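PDB 5O4J: HcgC from Methanococcus maripaludis S2, which catalyses an S-adenosylmethionine-dependent C-methylation, probably of a pyridinol precursor in biosynthesis of the [Fe]-hydrogenase cofactor. Local coordinates for residues 87-90 against 91-95; 165-168 against 169-172; 175-178 against 179-183. All blocks are in the same frame, centred on the assembly; numbering follows the deposited sequence. Where two conformers were deposited one is given.

Contact 1. Residues 87-90 against 91-95; sequences KFMD and LNKLQ. With SAH (S-adenosyl-L-homocysteine), chain E.
Asp90 closes strand 87-90 and is the N-cap of the helix that begins at Leu91, a strand-to-helix junction in the enzyme's Rossmann-like part. Its carboxylate folds back over the first turn because CG lies between the backbone N and the carbonyl carbon (chi1 61°), which carries OD1 to 2.6 Å from Lys93 N, nearly along its own C-O bond. Aspartate suits the place: its short acidic side chain reaches an N-H that the helix start leaves without a carbonyl, and its charge probably gains from the helix dipole. Replacing the aspartate by an alanine removes OD1, and Lys93 N is then likely to lose its capping acceptor and the first turn to fray. Asp90 O takes the helical bond from Leu94 N at 3.0 Å. The tightly packed part is apolar: Met89 crosses Leu94 at about a right angle, its flexible end bringing CE 3.6 Å from Leu94 CD1, beside Ile69 and Ile104. Toward solvent the contact is looser: Lys93 runs out extended, its CD 4.1 Å from Met89 CG and its NZ 4.4 Å from Lys87 NZ, like charges that probably repel. Leu91 turns to the adenine, CD2 lying 3.7 Å from N6 of S-adenosyl-L-homocysteine.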
loop_
_atom_site.group_PDB
_atom_site.type_symbol
_atom_site.label_atom_id
_atom_site.label_comp_id
_atom_site.label_asym_id
_atom_site.label_seq_id
_atom_site.Cartn_x
_atom_site.Cartn_y
_atom_site.Cartn_z
ATOM N N LYS A 87 -25.804 35.674 3.802
ATOM C CA LYS A 87 -25.572 36.680 2.774
ATOM C C LYS A 87 -24.333 36.317 1.961
ATOM O O LYS A 87 -23.320 35.882 2.514
ATOM C CB LYS A 87 -25.401 38.056 3.433
ATOM C CG LYS A 87 -24.779 39.158 2.570
ATOM C CD LYS A 87 -25.703 39.638 1.463
ATOM C CE LYS A 87 -26.555 40.813 1.928
ATOM N NZ LYS A 87 -27.466 41.302 0.855
ATOM N N PHE A 88 -24.412 36.490 0.644
ATOM C CA PHE A 88 -23.276 36.244 -0.234
ATOM C C PHE A 88 -22.764 37.558 -0.799
ATOM O O PHE A 88 -23.546 38.395 -1.260
ATOM C CB PHE A 88 -23.635 35.311 -1.394
ATOM C CG PHE A 88 -22.468 34.985 -2.299
ATOM C CD1 PHE A 88 -21.643 33.911 -2.025
ATOM C CD2 PHE A 88 -22.205 35.748 -3.424
ATOM C CE1 PHE A 88 -20.576 33.600 -2.847
ATOM C CE2 PHE A 88 -21.140 35.453 -4.248
ATOM C CZ PHE A 88 -20.321 34.371 -3.963
ATOM N N MET A 89 -21.444 37.708 -0.803
ATOM C CA MET A 89 -20.774 38.856 -1.395
ATOM C C MET A 89 -19.620 38.340 -2.228
ATOM O O MET A 89 -18.853 37.499 -1.756
ATOM C CB MET A 89 -20.218 39.805 -0.328
ATOM C CG MET A 89 -21.228 40.569 0.484
ATOM S SD MET A 89 -20.392 42.025 1.131
ATOM C CE MET A 89 -19.780 41.477 2.706
ATOM N N ASP A 90 -19.479 38.840 -3.452
ATOM C CA ASP A 90 -18.255 38.518 -4.159
ATOM C C ASP A 90 -17.137 39.424 -3.653
ATOM O O ASP A 90 -17.372 40.440 -2.989
ATOM C CB ASP A 90 -18.432 38.633 -5.679
ATOM C CG ASP A 90 -18.815 40.029 -6.132
ATOM O OD1 ASP A 90 -18.072 40.984 -5.830
ATOM O OD2 ASP A 90 -19.855 40.164 -6.813
ATOM N N LEU A 91 -15.903 39.012 -3.933
ATOM C CA LEU A 91 -14.752 39.713 -3.377
ATOM C C LEU A 91 -14.764 41.183 -3.774
ATOM O O LEU A 91 -14.446 42.056 -2.963
ATOM C CB LEU A 91 -13.465 39.025 -3.828
ATOM C CG LEU A 91 -12.163 39.529 -3.209
ATOM C CD1 LEU A 91 -12.199 39.405 -1.694
ATOM C CD2 LEU A 91 -10.979 38.768 -3.772
ATOM N N ASN A 92 -15.136 41.478 -5.021
ATOM C CA ASN A 92 -15.202 42.868 -5.465
ATOM C C ASN A 92 -16.224 43.659 -4.660
ATOM O O ASN A 92 -15.958 44.795 -4.251
ATOM C CB ASN A 92 -15.540 42.933 -6.954
ATOM C CG ASN A 92 -14.407 43.492 -7.785
ATOM O OD1 ASN A 92 -14.259 44.706 -7.914
ATOM N ND2 ASN A 92 -13.597 42.605 -8.356
ATOM N N LYS A 93 -17.404 43.078 -4.425
ATOM C CA LYS A 93 -18.433 43.779 -3.662
ATOM C C LYS A 93 -17.988 44.024 -2.226
ATOM O O LYS A 93 -18.317 45.059 -1.632
ATOM C CB LYS A 93 -19.738 42.984 -3.681
ATOM C CG LYS A 93 -20.887 43.690 -2.980
ATOM C CD LYS A 93 -22.110 42.807 -2.841
ATOM C CE LYS A 93 -23.228 43.557 -2.137
ATOM N NZ LYS A 93 -24.449 42.729 -1.945
ATOM N N LEU A 94 -17.259 43.074 -1.638
ATOM C CA LEU A 94 -16.743 43.278 -0.289
ATOM C C LEU A 94 -15.748 44.425 -0.265
ATOM O O LEU A 94 -15.858 45.348 0.551
ATOM C CB LEU A 94 -16.066 42.005 0.220
ATOM C CG LEU A 94 -15.288 42.185 1.530
ATOM C CD1 LEU A 94 -16.237 42.169 2.719
ATOM C CD2 LEU A 94 -14.193 41.154 1.656
ATOM N N GLN A 95 -14.742 44.360 -1.141
ATOM C CA GLN A 95 -13.682 45.357 -1.140
ATOM C C GLN A 95 -14.224 46.751 -1.420
ATOM O O GLN A 95 -13.652 47.744 -0.956
ATOM C CB GLN A 95 -12.617 44.956 -2.158
ATOM C CG GLN A 95 -11.817 43.744 -1.700
ATOM C CD GLN A 95 -10.681 43.384 -2.631
ATOM O OE1 GLN A 95 -10.822 43.430 -3.852
ATOM N NE2 GLN A 95 -9.542 43.020 -2.053
HETATM N N SAH E . -10.349 24.429 2.288
HETATM C CA SAH E . -11.641 24.296 1.550
HETATM C CB SAH E . -11.389 24.435 0.050
HETATM C CG SAH E . -11.193 25.896 -0.353
HETATM S SD SAH E . -11.042 26.085 -2.112
HETATM C C SAH E . -12.296 22.968 1.803
HETATM O O SAH E . -13.380 22.712 1.223
HETATM O OXT SAH E . -11.722 22.179 2.566
HETATM C "C5'" SAH E . -10.927 27.843 -2.268
HETATM C "C4'" SAH E . -12.276 28.547 -2.167
HETATM O "O4'" SAH E . -12.046 29.918 -1.819
HETATM C "C3'" SAH E . -12.990 28.576 -3.505
HETATM O "O3'" SAH E . -14.416 28.629 -3.330
HETATM C "C2'" SAH E . -12.446 29.846 -4.113
HETATM O "O2'" SAH E . -13.249 30.392 -5.164
HETATM C "C1'" SAH E . -12.403 30.766 -2.915
HETATM N N9 SAH E . -11.375 31.814 -2.998
HETATM C C8 SAH E . -10.122 31.687 -3.489
HETATM N N7 SAH E . -9.460 32.864 -3.360
HETATM C C5 SAH E . -10.298 33.733 -2.761
HETATM C C6 SAH E . -10.233 35.139 -2.319
HETATM N N6 SAH E . -9.103 35.859 -2.508
HETATM N N1 SAH E . -11.329 35.665 -1.739
HETATM C C2 SAH E . -12.452 34.959 -1.539
HETATM N N3 SAH E . -12.588 33.677 -1.917
HETATM C C4 SAH E . -11.557 33.036 -2.519
#

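Contact 2. Residues 165-168 against 169-172; sequences TYRS and SKFS. With LI (lithium ion), chain I.
A type II beta turn from Arg167 to Lys170 ends strand 159-167, and the arginine that opens it reaches back to grip the loop that follows. The turn's own bond, Lys170 N to Arg167 O, is weak at 3.3 Å, though nearly straight. Ser169 takes the third position, most often glycine in this turn type, and adopts the same left-handed backbone conformation (phi 70°). The guanidinium does more: NE donates to Ser172 OG at 2.7 Å, the oxygen tilted 20° from the group's plane, while NH1 donates to Phe171 O, nearly in that plane, at 2.8 Å from above the carbonyl's own. Over one face sits Lys170 CB, 3.5 Å from Arg167 CZ. A bend at chi3 (-65°) swings the arginine's end round to these partners. Lys170 NZ leads away to a salt bridge with Glu194 of the third subunit, whose backbone O also bonds Ser169 OG. That hydroxyl lies 2.5 Å from a modelled lithium ion, a long distance for that metal, which a water also binds. Helix 177-193 lies against the arginine, Asp187 taking NH2 in a salt bridge and Asp183 bonding Ser172 OG, while strand 253-259 runs antiparallel beside strand 159-167.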
loop_
_atom_site.group_PDB
_atom_site.type_symbol
_atom_site.label_atom_id
_atom_site.label_comp_id
_atom_site.label_asym_id
_atom_site.label_seq_id
_atom_site.Cartn_x
_atom_site.Cartn_y
_atom_site.Cartn_z
ATOM N N THR A 165 -7.163 19.538 9.676
ATOM C CA THR A 165 -7.933 18.325 9.441
ATOM C C THR A 165 -7.022 17.276 8.827
ATOM O O THR A 165 -6.436 17.501 7.761
ATOM C CB THR A 165 -9.143 18.592 8.536
ATOM O OG1 THR A 165 -9.904 19.704 9.035
ATOM C CG2 THR A 165 -10.041 17.372 8.501
ATOM N N TYR A 166 -6.930 16.125 9.493
ATOM C CA TYR A 166 -6.089 15.023 9.056
ATOM C C TYR A 166 -6.878 13.725 9.127
ATOM O O TYR A 166 -7.953 13.646 9.734
ATOM C CB TYR A 166 -4.834 14.876 9.921
ATOM C CG TYR A 166 -4.068 16.154 10.131
ATOM C CD1 TYR A 166 -3.402 16.769 9.083
ATOM C CD2 TYR A 166 -3.995 16.740 11.391
ATOM C CE1 TYR A 166 -2.692 17.944 9.284
ATOM C CE2 TYR A 166 -3.287 17.908 11.597
ATOM C CZ TYR A 166 -2.643 18.505 10.553
ATOM O OH TYR A 166 -1.936 19.671 10.780
ATOM N N ARG A 167 -6.309 12.689 8.531
ATOM C CA ARG A 167 -6.833 11.338 8.669
ATOM C C ARG A 167 -5.933 10.557 9.625
ATOM O O ARG A 167 -4.718 10.454 9.411
ATOM C CB ARG A 167 -6.920 10.649 7.306
ATOM C CG ARG A 167 -7.826 11.385 6.326
ATOM C CD ARG A 167 -8.207 10.504 5.134
ATOM N NE ARG A 167 -7.036 10.173 4.336
ATOM C CZ ARG A 167 -6.780 8.987 3.798
ATOM N NH1 ARG A 167 -5.683 8.819 3.080
ATOM N NH2 ARG A 167 -7.604 7.969 3.975
ATOM N N SER A 168 -6.518 10.027 10.697
ATOM C CA SER A 168 -5.750 9.212 11.624
ATOM C C SER A 168 -5.196 7.989 10.903
ATOM O O SER A 168 -5.927 7.276 10.217
ATOM C CB SER A 168 -6.634 8.788 12.799
ATOM O OG SER A 168 -7.597 7.836 12.383
ATOM N N SER A 169 -3.888 7.773 11.030
ATOM C CA SER A 169 -3.142 6.633 10.499
ATOM C C SER A 169 -2.994 6.603 8.982
ATOM O O SER A 169 -2.428 5.637 8.465
ATOM C CB SER A 169 -3.751 5.292 10.931
ATOM O OG SER A 169 -3.626 5.132 12.329
ATOM N N LYS A 170 -3.480 7.601 8.248
ATOM C CA LYS A 170 -3.452 7.560 6.794
ATOM C C LYS A 170 -2.890 8.859 6.242
ATOM O O LYS A 170 -3.021 9.919 6.857
ATOM C CB LYS A 170 -4.859 7.329 6.213
ATOM C CG LYS A 170 -5.475 6.004 6.622
ATOM C CD LYS A 170 -4.767 4.851 5.951
ATOM C CE LYS A 170 -5.611 3.585 6.000
ATOM N NZ LYS A 170 -4.960 2.462 5.270
ATOM N N PHE A 171 -2.307 8.778 5.050
ATOM C CA PHE A 171 -1.660 9.933 4.431
ATOM C C PHE A 171 -2.617 10.673 3.497
ATOM O O PHE A 171 -3.181 10.076 2.575
ATOM C CB PHE A 171 -0.424 9.499 3.641
ATOM C CG PHE A 171 0.401 10.660 3.144
ATOM C CD1 PHE A 171 0.040 11.332 1.988
ATOM C CD2 PHE A 171 1.516 11.088 3.831
ATOM C CE1 PHE A 171 0.781 12.398 1.525
ATOM C CE2 PHE A 171 2.255 12.159 3.379
ATOM C CZ PHE A 171 1.886 12.822 2.226
ATOM N N SER A 172 -2.718 11.991 3.679
ATOM C CA SER A 172 -3.414 12.879 2.762
ATOM C C SER A 172 -2.581 14.131 2.566
ATOM O O SER A 172 -1.963 14.624 3.511
ATOM C CB SER A 172 -4.812 13.255 3.278
ATOM O OG SER A 172 -5.740 12.195 3.047
HETATM LI LI LI I . -4.259 6.398 14.443
HETATM O O HOH W 1 -5.756 7.427 15.949
#

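Contact 3. Residues 175-178 against 179-183; sequences SGTM and TLVVD. With PJL ((3~{E})-3-[(~{E})-3-oxidanylprop-2-enoyl]iminopropanoic acid), chain H; SAH (S-adenosyl-L-homocysteine), chain E.
The amino end of helix 177-193 forms part of the ligand site, where backbone N-H groups of the first turn point at the carboxylates of S-adenosyl-L-homocysteine and of a bound iminopropanoic acid compound. Thr177 N donates to OXT of S-adenosyl-L-homocysteine at 2.8 Å, with an N-H...O angle of 157°. Thr179 holds the other ligand with two donors on one oxygen: its N lies 3.0 Å and its OG1 2.7 Å from O13. The threonine can do this because OG1 stands beside its own backbone N (chi1 -63°), which brings hydroxyl and N-H to the same acceptor; Thr174 OG1 is a further partner of that hydroxyl. Gly176 is the N-cap residue, and its CA comes within 3.3 Å of O13, leaving no room for a beta carbon, which would clash with that oxygen. Such a helix start, its partial positive charge facing bound anions, is a common way to hold carboxylates and would probably stabilise both here. From it the helix proceeds regularly, Leu180 N bonding Gly176 O, Val181 N bonding Thr177 O and Val182 N bonding Met178 O. The side chains share out the surroundings. Thr177 OG1 bonds Ser53 and Lys29, residues that also bind S-adenosyl-L-homocysteine, while Val181, a compact apolar side chain, fits against Ile21 and Val22 of helix 18-37. Leu180 lies along the start of the helix, CD1 3.4 Å from Ser175 O, and meets Thr165 and Arg167 of strand 159-167. Met178, bent at chi2 and chi3, brings SD to 4.0 Å from Val182 CG2, and Tyr200 and Ile202 of the fourth subunit pack on this side, touching Met178 and Val182 respectively.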
loop_
_atom_site.group_PDB
_atom_site.type_symbol
_atom_site.label_atom_id
_atom_site.label_comp_id
_atom_site.label_asym_id
_atom_site.label_seq_id
_atom_site.Cartn_x
_atom_site.Cartn_y
_atom_site.Cartn_z
ATOM N N SER A 175 -5.773 19.131 3.732
ATOM C CA SER A 175 -6.946 19.083 4.591
ATOM C C SER A 175 -8.218 19.447 3.851
ATOM O O SER A 175 -9.272 19.580 4.490
ATOM C CB SER A 175 -6.756 20.066 5.739
ATOM O OG SER A 175 -6.552 21.352 5.185
ATOM N N GLY A 176 -8.124 19.693 2.547
ATOM C CA GLY A 176 -9.298 20.103 1.796
ATOM C C GLY A 176 -10.359 19.018 1.814
ATOM O O GLY A 176 -10.058 17.822 1.774
ATOM N N THR A 177 -11.620 19.444 1.872
ATOM C CA THR A 177 -12.723 18.485 1.883
ATOM C C THR A 177 -12.641 17.534 0.693
ATOM O O THR A 177 -12.760 16.319 0.857
ATOM C CB THR A 177 -14.050 19.236 1.910
ATOM O OG1 THR A 177 -14.057 20.115 3.048
ATOM C CG2 THR A 177 -15.235 18.290 2.018
ATOM N N MET A 178 -12.424 18.073 -0.514
ATOM C CA MET A 178 -12.325 17.236 -1.707
ATOM C C MET A 178 -11.191 16.220 -1.588
ATOM O O MET A 178 -11.379 15.036 -1.884
ATOM C CB MET A 178 -12.119 18.112 -2.943
ATOM C CG MET A 178 -12.010 17.335 -4.265
ATOM S SD MET A 178 -13.393 16.264 -4.649
ATOM C CE MET A 178 -14.763 17.417 -4.568
ATOM N N THR A 179 -9.990 16.678 -1.209
ATOM C CA THR A 179 -8.851 15.768 -1.052
ATOM C C THR A 179 -9.191 14.624 -0.103
ATOM O O THR A 179 -8.907 13.450 -0.385
ATOM C CB THR A 179 -7.624 16.523 -0.519
ATOM O OG1 THR A 179 -7.197 17.518 -1.449
ATOM C CG2 THR A 179 -6.454 15.575 -0.239
ATOM N N LEU A 180 -9.772 14.963 1.042
ATOM C CA LEU A 180 -10.089 13.953 2.042
ATOM C C LEU A 180 -11.118 12.962 1.517
ATOM O O LEU A 180 -10.995 11.755 1.749
ATOM C CB LEU A 180 -10.583 14.622 3.317
ATOM C CG LEU A 180 -9.531 15.457 4.045
ATOM C CD1 LEU A 180 -10.192 16.324 5.104
ATOM C CD2 LEU A 180 -8.463 14.557 4.645
ATOM N N VAL A 181 -12.136 13.453 0.806
ATOM C CA VAL A 181 -13.157 12.571 0.237
ATOM C C VAL A 181 -12.522 11.607 -0.762
ATOM O O VAL A 181 -12.773 10.395 -0.732
ATOM C CB VAL A 181 -14.276 13.408 -0.407
ATOM C CG1 VAL A 181 -15.205 12.550 -1.263
ATOM C CG2 VAL A 181 -15.062 14.155 0.666
ATOM N N VAL A 182 -11.685 12.132 -1.655
ATOM C CA VAL A 182 -10.989 11.300 -2.633
ATOM C C VAL A 182 -10.170 10.227 -1.928
ATOM O O VAL A 182 -10.225 9.044 -2.271
ATOM C CB VAL A 182 -10.101 12.184 -3.533
ATOM C CG1 VAL A 182 -9.152 11.336 -4.378
ATOM C CG2 VAL A 182 -10.974 13.060 -4.417
ATOM N N ASP A 183 -9.398 10.626 -0.927
ATOM C CA ASP A 183 -8.506 9.678 -0.274
ATOM C C ASP A 183 -9.283 8.639 0.534
ATOM O O ASP A 183 -8.886 7.472 0.599
ATOM C CB ASP A 183 -7.518 10.435 0.601
ATOM C CG ASP A 183 -6.491 11.196 -0.202
ATOM O OD1 ASP A 183 -6.370 10.983 -1.432
ATOM O OD2 ASP A 183 -5.780 12.019 0.411
HETATM O O14 PJL H . -9.948 21.322 -2.388
HETATM C C12 PJL H . -8.985 20.541 -2.117
HETATM O O13 PJL H . -9.095 19.502 -1.435
HETATM C C10 PJL H . -7.575 20.796 -2.604
HETATM C C4 PJL H . -7.212 22.257 -2.641
HETATM N N5 PJL H . -7.508 22.987 -3.624
HETATM C C6 PJL H . -7.185 24.293 -3.706
HETATM O O8 PJL H . -7.009 24.831 -4.788
HETATM C C7 PJL H . -7.018 25.129 -2.491
HETATM C C2 PJL H . -7.153 24.618 -1.271
HETATM O O1 PJL H . -7.002 25.321 -0.172
HETATM N N SAH E . -10.349 24.429 2.288
HETATM C CA SAH E . -11.641 24.296 1.550
HETATM C CB SAH E . -11.389 24.435 0.050
HETATM C CG SAH E . -11.193 25.896 -0.353
HETATM S SD SAH E . -11.042 26.085 -2.112
HETATM C C SAH E . -12.296 22.968 1.803
HETATM O O SAH E . -13.380 22.712 1.223
HETATM O OXT SAH E . -11.722 22.179 2.566
HETATM C "C5'" SAH E . -10.927 27.843 -2.268
HETATM C "C4'" SAH E . -12.276 28.547 -2.167
HETATM O "O4'" SAH E . -12.046 29.918 -1.819
HETATM C "C3'" SAH E . -12.990 28.576 -3.505
HETATM O "O3'" SAH E . -14.416 28.629 -3.330
HETATM C "C2'" SAH E . -12.446 29.846 -4.113
HETATM O "O2'" SAH E . -13.249 30.392 -5.164
HETATM C "C1'" SAH E . -12.403 30.766 -2.915
HETATM N N9 SAH E . -11.375 31.814 -2.998
HETATM C C8 SAH E . -10.122 31.687 -3.489
HETATM N N7 SAH E . -9.460 32.864 -3.360
HETATM C C5 SAH E . -10.298 33.733 -2.761
HETATM C C6 SAH E . -10.233 35.139 -2.319
HETATM N N6 SAH E . -9.103 35.859 -2.508
HETATM N N1 SAH E . -11.329 35.665 -1.739
HETATM C C2 SAH E . -12.452 34.959 -1.539
HETATM N N3 SAH E . -12.588 33.677 -1.917
HETATM C C4 SAH E . -11.557 33.036 -2.519
#

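Contact 3 is wholly buried near the middle of the chain, contact 2 is also largely buried but lies where other subunits meet, and contact 1 is partly exposed, about 27 Å from contact 3 between centres. Contacts 1 and 2 belong to the same mixed sheet, on strand 87-90, at one edge of the sheet within this chain, and on strand 159-167, and lie on opposite sides of the chain's centre. Contacts 1 and 3 both begin helices and touch S-adenosyl-L-homocysteine, but one places leucine methyls beside the adenine's N1 and N6 and the other backbone donors at the carboxylate. Contacts 2 and 3 touch directly and follow each other in the chain, with Thr165 CG2 packing on Leu180 CD1 at 3.6 Å.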